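Local coordinates for flavohemoprotein (Vibrio cholerae O1 biovar El Tor, PDB 4EH1) that probably detoxifies nitric oxide by converting it to nitrate with oxygen and NAD(P)H, this piece being its FAD- and NAD(P)H-binding reductase domain, at residues A[34-39]-A[130-135]. Numbering follows the deposited sequence.
Sequences YQPGQY and QAILHT
Pro36 presses CB and CG of its ring against helix 126-138, where Ala131, Ile132 and Thr135 receive it in van der Waals contact. Pro36 CB lies 3.4 Å from Thr135 OG1. Pro36 CB is also 4.1 Å from Ala131 CB. Ile132 CG1 lies 3.6 Å from Pro36 O and 3.8 Å from Pro36 CB. The Thr135 side chain crosses the proline at about a right angle. With chi1 at -56°, its OG1 sits beside its own backbone N and turns back down the helix to donate to Ala131 O at 2.8 Å, a bond that occupies the hydroxyl proton beside the apolar ring. That carbonyl also accepts from Thr135 N, the two donors arriving from opposite faces of its plane. Pro36 is the second residue of a type II turn from Gln35 to Gln38, and Gly37, with its positive phi of 123°, the third; Gln38 N closes it on Gln35 O at 2.9 Å. The Gln38 side chain reaches across the turn to accept from Gln35 N on OE1 (3.0 Å, nearly straight at 172°). The turn leads into strand 39-44, whose Tyr39 touches FAD. The contact thus joins the FAD-binding beta barrel to the Rossmann-like NAD(P)H-binding domain, the two-domain architecture of the ferredoxin reductase family.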
loop_
_atom_site.group_PDB
_atom_site.type_symbol
_atom_site.label_atom_id
_atom_site.label_comp_id
_atom_site.label_asym_id
_atom_site.label_seq_id
_atom_site.Cartn_x
_atom_site.Cartn_y
_atom_site.Cartn_z
ATOM N N TYR A 34 6.129 -15.158 -18.766
ATOM C CA TYR A 34 5.845 -14.090 -19.706
ATOM C C TYR A 34 7.123 -13.344 -20.043
ATOM O O TYR A 34 8.151 -13.528 -19.382
ATOM C CB TYR A 34 4.816 -13.103 -19.114
ATOM C CG TYR A 34 5.265 -12.441 -17.833
ATOM C CD1 TYR A 34 5.930 -11.211 -17.851
ATOM C CD2 TYR A 34 5.036 -13.053 -16.600
ATOM C CE1 TYR A 34 6.338 -10.604 -16.669
ATOM C CE2 TYR A 34 5.423 -12.465 -15.434
ATOM C CZ TYR A 34 6.071 -11.234 -15.466
ATOM O OH TYR A 34 6.498 -10.667 -14.297
ATOM N N GLN A 35 7.037 -12.483 -21.053
ATOM C CA GLN A 35 8.115 -11.574 -21.406
ATOM C C GLN A 35 7.887 -10.180 -20.752
ATOM O O GLN A 35 6.753 -9.678 -20.733
ATOM C CB GLN A 35 8.219 -11.475 -22.934
ATOM C CG GLN A 35 8.508 -12.827 -23.650
ATOM C CD GLN A 35 9.721 -13.527 -23.087
ATOM O OE1 GLN A 35 10.842 -13.039 -23.212
ATOM N NE2 GLN A 35 9.504 -14.670 -22.433
ATOM N N PRO A 36 8.958 -9.568 -20.197
ATOM C CA PRO A 36 8.809 -8.283 -19.490
ATOM C C PRO A 36 8.329 -7.241 -20.493
ATOM O O PRO A 36 8.953 -7.068 -21.557
ATOM C CB PRO A 36 10.233 -7.965 -19.019
ATOM C CG PRO A 36 11.126 -8.694 -19.967
ATOM C CD PRO A 36 10.373 -9.956 -20.347
ATOM N N GLY A 37 7.196 -6.613 -20.186
ATOM C CA GLY A 37 6.525 -5.736 -21.125
ATOM C C GLY A 37 5.100 -6.188 -21.366
ATOM O O GLY A 37 4.235 -5.382 -21.709
ATOM N N GLN A 38 4.834 -7.481 -21.169
ATOM C CA GLN A 38 3.485 -8.018 -21.413
ATOM C C GLN A 38 2.528 -7.690 -20.277
ATOM O O GLN A 38 2.958 -7.225 -19.205
ATOM C CB GLN A 38 3.501 -9.513 -21.693
ATOM C CG GLN A 38 4.249 -9.857 -22.948
ATOM C CD GLN A 38 4.110 -11.305 -23.303
ATOM O OE1 GLN A 38 4.467 -12.191 -22.521
ATOM N NE2 GLN A 38 3.586 -11.564 -24.485
ATOM N N TYR A 39 1.236 -7.908 -20.515
ATOM C CA TYR A 39 0.201 -7.548 -19.521
ATOM C C TYR A 39 -0.731 -8.724 -19.272
ATOM O O TYR A 39 -0.859 -9.612 -20.117
ATOM C CB TYR A 39 -0.643 -6.333 -19.991
ATOM C CG TYR A 39 -1.238 -6.540 -21.365
ATOM C CD1 TYR A 39 -0.579 -6.100 -22.497
ATOM C CD2 TYR A 39 -2.431 -7.245 -21.531
ATOM C CE1 TYR A 39 -1.101 -6.340 -23.776
ATOM C CE2 TYR A 39 -2.956 -7.486 -22.780
ATOM C CZ TYR A 39 -2.289 -7.036 -23.900
ATOM O OH TYR A 39 -2.829 -7.268 -25.136
ATOM N N GLN A 130 9.185 -1.260 -15.420
ATOM C CA GLN A 130 9.654 -1.870 -14.184
ATOM C C GLN A 130 9.926 -3.393 -14.302
ATOM O O GLN A 130 10.882 -3.906 -13.707
ATOM C CB GLN A 130 8.677 -1.583 -13.043
ATOM C CG GLN A 130 9.382 -1.496 -11.662
ATOM C CD GLN A 130 10.337 -0.298 -11.545
ATOM O OE1 GLN A 130 10.354 0.607 -12.392
ATOM N NE2 GLN A 130 11.141 -0.301 -10.499
ATOM N N ALA A 131 9.076 -4.105 -15.041
ATOM C CA ALA A 131 9.289 -5.533 -15.297
ATOM C C ALA A 131 10.585 -5.683 -16.061
ATOM O O ALA A 131 11.371 -6.571 -15.786
ATOM C CB ALA A 131 8.095 -6.162 -16.085
ATOM N N ILE A 132 10.821 -4.781 -17.006
ATOM C CA ILE A 132 12.026 -4.843 -17.819
ATOM C C ILE A 132 13.279 -4.550 -16.989
ATOM O O ILE A 132 14.235 -5.312 -17.051
ATOM C CB ILE A 132 11.938 -3.918 -19.033
ATOM C CG1 ILE A 132 10.769 -4.359 -19.948
ATOM C CG2 ILE A 132 13.274 -3.918 -19.805
ATOM C CD1 ILE A 132 10.561 -3.479 -21.193
ATOM N N LEU A 133 13.265 -3.473 -16.199
ATOM C CA LEU A 133 14.365 -3.230 -15.281
ATOM C C LEU A 133 14.696 -4.442 -14.431
ATOM O O LEU A 133 15.856 -4.813 -14.307
ATOM C CB LEU A 133 14.034 -2.110 -14.309
ATOM C CG LEU A 133 14.070 -0.685 -14.834
ATOM C CD1 LEU A 133 13.593 0.271 -13.722
ATOM C CD2 LEU A 133 15.472 -0.327 -15.350
ATOM N N HIS A 134 13.688 -5.025 -13.794
ATOM C CA HIS A 134 13.962 -6.168 -12.925
ATOM C C HIS A 134 14.562 -7.358 -13.672
ATOM O O HIS A 134 15.455 -8.048 -13.143
ATOM C CB HIS A 134 12.736 -6.594 -12.128
ATOM C CG HIS A 134 12.464 -5.729 -10.940
ATOM N ND1 HIS A 134 13.311 -5.678 -9.850
ATOM C CD2 HIS A 134 11.438 -4.886 -10.662
ATOM C CE1 HIS A 134 12.815 -4.847 -8.948
ATOM N NE2 HIS A 134 11.687 -4.341 -9.426
ATOM N N THR A 135 14.095 -7.580 -14.901
ATOM C CA THR A 135 14.608 -8.682 -15.734
ATOM C C THR A 135 16.066 -8.428 -16.119
ATOM O O THR A 135 16.892 -9.326 -16.050
ATOM C CB THR A 135 13.782 -8.866 -17.039
ATOM O OG1 THR A 135 12.419 -9.053 -16.689
ATOM C CG2 THR A 135 14.265 -10.107 -17.819
#